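Local coordinates for spore germination protein B3 (Bacillus subtilis subsp. subtilis, PDB 3N54) that takes part in the spore germination response to a mixture of L-asparagine, glucose, fructose and potassium ions, at residues A[216-227]-A[275-284]. Residues are numbered along the deposited sequence; the frame is centred on the assembly and turned at random.
Sequences MPTTDKGHPITF and RLENIFEKKL
OD1 of D220 accepts a hydrogen bond from NH1 of R275 at 2.7 Å, with an N-H...O angle of 152°, and this salt bridge ties the tip of a β-hairpin to a helix. The hairpin pairs strands 216-220 and 223-227 through a type I' turn, D220 to H223, at the margin of the mixed sheet of the C-terminal region; helix 271-299 packs across that sheet. R275 NH1 comes in on the syn side of OD1, yet 29° out of the carboxylate plane. With CG anti to the backbone N and the chain extended to NE, R275 reaches the carboxylate at the turn; K221 CE lies at the guanidinium edge, near its plane, with the like-charged K221 NZ 4.6 Å from R275 NH2.

Further along, F280 carries much of the apolar part. CB of F227 stands 3.5 Å from the F280 ring centroid, 6° off the ring normal, the geometry of a CH-pi contact over the face. The F227 and F280 rings meet obliquely. SD of M216 lies at the F280 edge, 5.0 Å from its centroid, a Met-aromatic contact, while T218 CG2 approaches F280 CE1 at 3.6 Å. A serine at F280 would probably leave F227 CB without the ring face it packs on and the M216 sulfur without its aromatic neighbour. F340 of strand 333-342 also touches the F280 side chain.

K283 runs past T218 and M216 in the opposite direction, its CD 3.7 Å from T218 CB, and its NZ forms a salt bridge with D287. Toward the turn, I225 drives CD1 against CD2 of L276, a tight 3.4 Å carbon-carbon approach.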
loop_
_atom_site.group_PDB
_atom_site.type_symbol
_atom_site.label_atom_id
_atom_site.label_comp_id
_atom_site.label_asym_id
_atom_site.label_seq_id
_atom_site.Cartn_x
_atom_site.Cartn_y
_atom_site.Cartn_z
ATOM N N MET A 216 -8.143 -8.720 -18.754
ATOM C CA MET A 216 -9.189 -9.511 -18.109
ATOM C C MET A 216 -9.358 -10.809 -18.895
ATOM O O MET A 216 -9.916 -10.795 -19.990
ATOM C CB MET A 216 -10.523 -8.761 -18.068
ATOM C CG MET A 216 -11.685 -9.601 -17.517
ATOM S SD MET A 216 -13.298 -8.818 -17.669
ATOM C CE MET A 216 -13.200 -7.514 -16.463
ATOM N N PRO A 217 -8.851 -11.928 -18.357
ATOM C CA PRO A 217 -9.073 -13.225 -18.990
ATOM C C PRO A 217 -10.324 -13.892 -18.439
ATOM O O PRO A 217 -10.525 -13.922 -17.225
ATOM C CB PRO A 217 -7.834 -14.028 -18.592
ATOM C CG PRO A 217 -7.401 -13.436 -17.280
ATOM C CD PRO A 217 -7.963 -12.035 -17.185
ATOM N N THR A 218 -11.165 -14.410 -19.326
ATOM C CA THR A 218 -12.356 -15.137 -18.908
ATOM C C THR A 218 -12.740 -16.136 -20.000
ATOM O O THR A 218 -11.888 -16.534 -20.799
ATOM C CB THR A 218 -13.516 -14.171 -18.547
ATOM O OG1 THR A 218 -14.586 -14.910 -17.945
ATOM C CG2 THR A 218 -14.024 -13.429 -19.774
ATOM N N THR A 219 -13.996 -16.569 -20.018
ATOM C CA THR A 219 -14.445 -17.535 -21.005
ATOM C C THR A 219 -15.832 -17.213 -21.542
ATOM O O THR A 219 -16.629 -16.542 -20.888
ATOM C CB THR A 219 -14.484 -18.956 -20.416
ATOM O OG1 THR A 219 -15.273 -18.950 -19.222
ATOM C CG2 THR A 219 -13.083 -19.450 -20.091
ATOM N N ASP A 220 -16.089 -17.689 -22.755
ATOM C CA ASP A 220 -17.394 -17.613 -23.378
ATOM C C ASP A 220 -17.742 -19.030 -23.805
ATOM O O ASP A 220 -17.151 -19.555 -24.747
ATOM C CB ASP A 220 -17.384 -16.678 -24.585
ATOM C CG ASP A 220 -18.700 -16.700 -25.347
ATOM O OD1 ASP A 220 -18.680 -16.496 -26.578
ATOM O OD2 ASP A 220 -19.755 -16.941 -24.719
ATOM N N LYS A 221 -18.683 -19.650 -23.094
ATOM C CA LYS A 221 -19.071 -21.042 -23.338
ATOM C C LYS A 221 -17.853 -21.979 -23.298
ATOM O O LYS A 221 -17.711 -22.879 -24.130
ATOM C CB LYS A 221 -19.840 -21.167 -24.665
ATOM C CG LYS A 221 -21.206 -20.480 -24.650
ATOM C CD LYS A 221 -21.797 -20.368 -26.051
ATOM C CE LYS A 221 -23.266 -19.945 -26.034
ATOM N NZ LYS A 221 -24.201 -21.093 -25.839
ATOM N N GLY A 222 -16.975 -21.745 -22.326
ATOM C CA GLY A 222 -15.779 -22.563 -22.126
ATOM C C GLY A 222 -14.535 -22.136 -22.891
ATOM O O GLY A 222 -13.437 -22.601 -22.587
ATOM N N HIS A 223 -14.692 -21.255 -23.877
ATOM C CA HIS A 223 -13.568 -20.825 -24.712
ATOM C C HIS A 223 -12.880 -19.598 -24.139
ATOM O O HIS A 223 -13.538 -18.597 -23.894
ATOM C CB HIS A 223 -14.042 -20.509 -26.127
ATOM C CG HIS A 223 -14.724 -21.657 -26.800
ATOM N ND1 HIS A 223 -14.087 -22.852 -27.054
ATOM C CD2 HIS A 223 -15.982 -21.791 -27.280
ATOM C CE1 HIS A 223 -14.927 -23.676 -27.656
ATOM N NE2 HIS A 223 -16.083 -23.055 -27.808
ATOM N N PRO A 224 -11.552 -19.667 -23.930
ATOM C CA PRO A 224 -10.834 -18.511 -23.394
ATOM C C PRO A 224 -10.974 -17.244 -24.235
ATOM O O PRO A 224 -10.833 -17.285 -25.455
ATOM C CB PRO A 224 -9.374 -18.978 -23.390
ATOM C CG PRO A 224 -9.454 -20.433 -23.246
ATOM C CD PRO A 224 -10.684 -20.856 -23.995
ATOM N N ILE A 225 -11.281 -16.136 -23.574
ATOM C CA ILE A 225 -11.304 -14.826 -24.213
ATOM C C ILE A 225 -10.625 -13.838 -23.275
ATOM O O ILE A 225 -10.788 -13.924 -22.056
ATOM C CB ILE A 225 -12.733 -14.359 -24.583
ATOM C CG1 ILE A 225 -13.667 -14.384 -23.368
ATOM C CG2 ILE A 225 -13.303 -15.233 -25.698
ATOM C CD1 ILE A 225 -15.054 -13.844 -23.658
ATOM N N THR A 226 -9.840 -12.930 -23.842
ATOM C CA THR A 226 -9.119 -11.936 -23.051
ATOM C C THR A 226 -9.359 -10.542 -23.607
ATOM O O THR A 226 -9.407 -10.348 -24.823
ATOM C CB THR A 226 -7.608 -12.227 -23.014
ATOM O OG1 THR A 226 -7.381 -13.488 -22.376
ATOM C CG2 THR A 226 -6.876 -11.164 -22.237
ATOM N N PHE A 227 -9.525 -9.585 -22.698
ATOM C CA PHE A 227 -9.756 -8.192 -23.034
ATOM C C PHE A 227 -8.625 -7.350 -22.442
ATOM O O PHE A 227 -8.536 -7.202 -21.224
ATOM C CB PHE A 227 -11.111 -7.748 -22.484
ATOM C CG PHE A 227 -11.448 -6.312 -22.770
ATOM C CD1 PHE A 227 -12.022 -5.948 -23.977
ATOM C CD2 PHE A 227 -11.207 -5.325 -21.823
ATOM C CE1 PHE A 227 -12.343 -4.623 -24.241
ATOM C CE2 PHE A 227 -11.525 -4.002 -22.081
ATOM C CZ PHE A 227 -12.096 -3.651 -23.292
ATOM N N ARG A 275 -21.907 -9.006 -27.512
ATOM C CA ARG A 275 -22.077 -10.148 -26.627
ATOM C C ARG A 275 -20.835 -10.374 -25.757
ATOM O O ARG A 275 -20.954 -10.533 -24.544
ATOM C CB ARG A 275 -22.401 -11.389 -27.456
ATOM C CG ARG A 275 -22.751 -12.616 -26.659
ATOM C CD ARG A 275 -23.324 -13.683 -27.571
ATOM N NE ARG A 275 -23.233 -15.011 -26.977
ATOM C CZ ARG A 275 -22.124 -15.752 -26.941
ATOM N NH1 ARG A 275 -20.983 -15.302 -27.462
ATOM N NH2 ARG A 275 -22.160 -16.955 -26.378
ATOM N N LEU A 276 -19.652 -10.383 -26.371
ATOM C CA LEU A 276 -18.398 -10.540 -25.622
ATOM C C LEU A 276 -18.179 -9.377 -24.658
ATOM O O LEU A 276 -17.725 -9.573 -23.528
ATOM C CB LEU A 276 -17.194 -10.658 -26.561
ATOM C CG LEU A 276 -17.028 -11.971 -27.325
ATOM C CD1 LEU A 276 -15.799 -11.907 -28.205
ATOM C CD2 LEU A 276 -16.924 -13.141 -26.373
ATOM N N GLU A 277 -18.494 -8.170 -25.116
ATOM C CA GLU A 277 -18.420 -6.978 -24.282
ATOM C C GLU A 277 -19.251 -7.149 -23.020
ATOM O O GLU A 277 -18.804 -6.803 -21.925
ATOM C CB GLU A 277 -18.899 -5.750 -25.059
ATOM C CG GLU A 277 -17.903 -5.289 -26.098
ATOM C CD GLU A 277 -18.466 -4.299 -27.104
ATOM O OE1 GLU A 277 -19.669 -3.967 -27.041
ATOM O OE2 GLU A 277 -17.685 -3.857 -27.970
ATOM N N ASN A 278 -20.454 -7.692 -23.183
ATOM C CA ASN A 278 -21.353 -7.927 -22.063
ATOM C C ASN A 278 -20.745 -8.900 -21.051
ATOM O O ASN A 278 -20.889 -8.709 -19.845
ATOM C CB ASN A 278 -22.706 -8.461 -22.552
ATOM C CG ASN A 278 -23.800 -8.320 -21.510
ATOM O OD1 ASN A 278 -24.082 -7.217 -21.038
ATOM N ND2 ASN A 278 -24.427 -9.431 -21.151
ATOM N N ILE A 279 -20.063 -9.932 -21.550
ATOM C CA ILE A 279 -19.417 -10.924 -20.690
ATOM C C ILE A 279 -18.318 -10.276 -19.847
ATOM O O ILE A 279 -18.252 -10.497 -18.639
ATOM C CB ILE A 279 -18.823 -12.094 -21.503
ATOM C CG1 ILE A 279 -19.935 -12.891 -22.184
ATOM C CG2 ILE A 279 -18.023 -13.021 -20.603
ATOM C CD1 ILE A 279 -19.435 -14.041 -23.029
ATOM N N PHE A 280 -17.467 -9.474 -20.484
ATOM C CA PHE A 280 -16.394 -8.776 -19.776
ATOM C C PHE A 280 -16.958 -7.769 -18.775
ATOM O O PHE A 280 -16.468 -7.663 -17.654
ATOM C CB PHE A 280 -15.474 -8.036 -20.752
ATOM C CG PHE A 280 -14.704 -8.932 -21.684
ATOM C CD1 PHE A 280 -13.857 -9.913 -21.187
ATOM C CD2 PHE A 280 -14.783 -8.757 -23.059
ATOM C CE1 PHE A 280 -13.133 -10.728 -22.045
ATOM C CE2 PHE A 280 -14.058 -9.564 -23.923
ATOM C CZ PHE A 280 -13.232 -10.553 -23.415
ATOM N N GLU A 281 -17.979 -7.028 -19.198
ATOM C CA GLU A 281 -18.634 -6.027 -18.350
ATOM C C GLU A 281 -19.207 -6.645 -17.086
ATOM O O GLU A 281 -18.967 -6.147 -15.984
ATOM C CB GLU A 281 -19.759 -5.326 -19.115
ATOM C CG GLU A 281 -19.288 -4.315 -20.151
ATOM C CD GLU A 281 -20.343 -4.018 -21.213
ATOM O OE1 GLU A 281 -21.531 -4.349 -21.006
ATOM O OE2 GLU A 281 -19.979 -3.453 -22.262
ATOM N N LYS A 282 -19.965 -7.724 -17.253
ATOM C CA LYS A 282 -20.587 -8.414 -16.122
ATOM C C LYS A 282 -19.549 -8.970 -15.151
ATOM O O LYS A 282 -19.763 -8.951 -13.941
ATOM C CB LYS A 282 -21.511 -9.540 -16.601
ATOM C CG LYS A 282 -22.856 -9.064 -17.147
ATOM C CD LYS A 282 -23.742 -10.248 -17.543
ATOM C CE LYS A 282 -25.190 -9.830 -17.728
ATOM N NZ LYS A 282 -26.085 -10.989 -17.999
ATOM N N LYS A 283 -18.430 -9.461 -15.680
ATOM C CA LYS A 283 -17.362 -9.991 -14.835
ATOM C C LYS A 283 -16.766 -8.892 -13.954
ATOM O O LYS A 283 -16.607 -9.077 -12.752
ATOM C CB LYS A 283 -16.265 -10.665 -15.669
ATOM C CG LYS A 283 -15.067 -11.107 -14.834
ATOM C CD LYS A 283 -14.164 -12.065 -15.577
ATOM C CE LYS A 283 -12.872 -12.313 -14.798
ATOM N NZ LYS A 283 -13.101 -12.679 -13.369
ATOM N N LEU A 284 -16.446 -7.748 -14.549
ATOM C CA LEU A 284 -15.896 -6.636 -13.775
ATOM C C LEU A 284 -16.865 -6.255 -12.659
ATOM O O LEU A 284 -16.455 -6.018 -11.519
ATOM C CB LEU A 284 -15.613 -5.422 -14.672
ATOM C CG LEU A 284 -14.905 -4.227 -14.026
ATOM C CD1 LEU A 284 -13.529 -4.619 -13.518
ATOM C CD2 LEU A 284 -14.783 -3.060 -15.004
#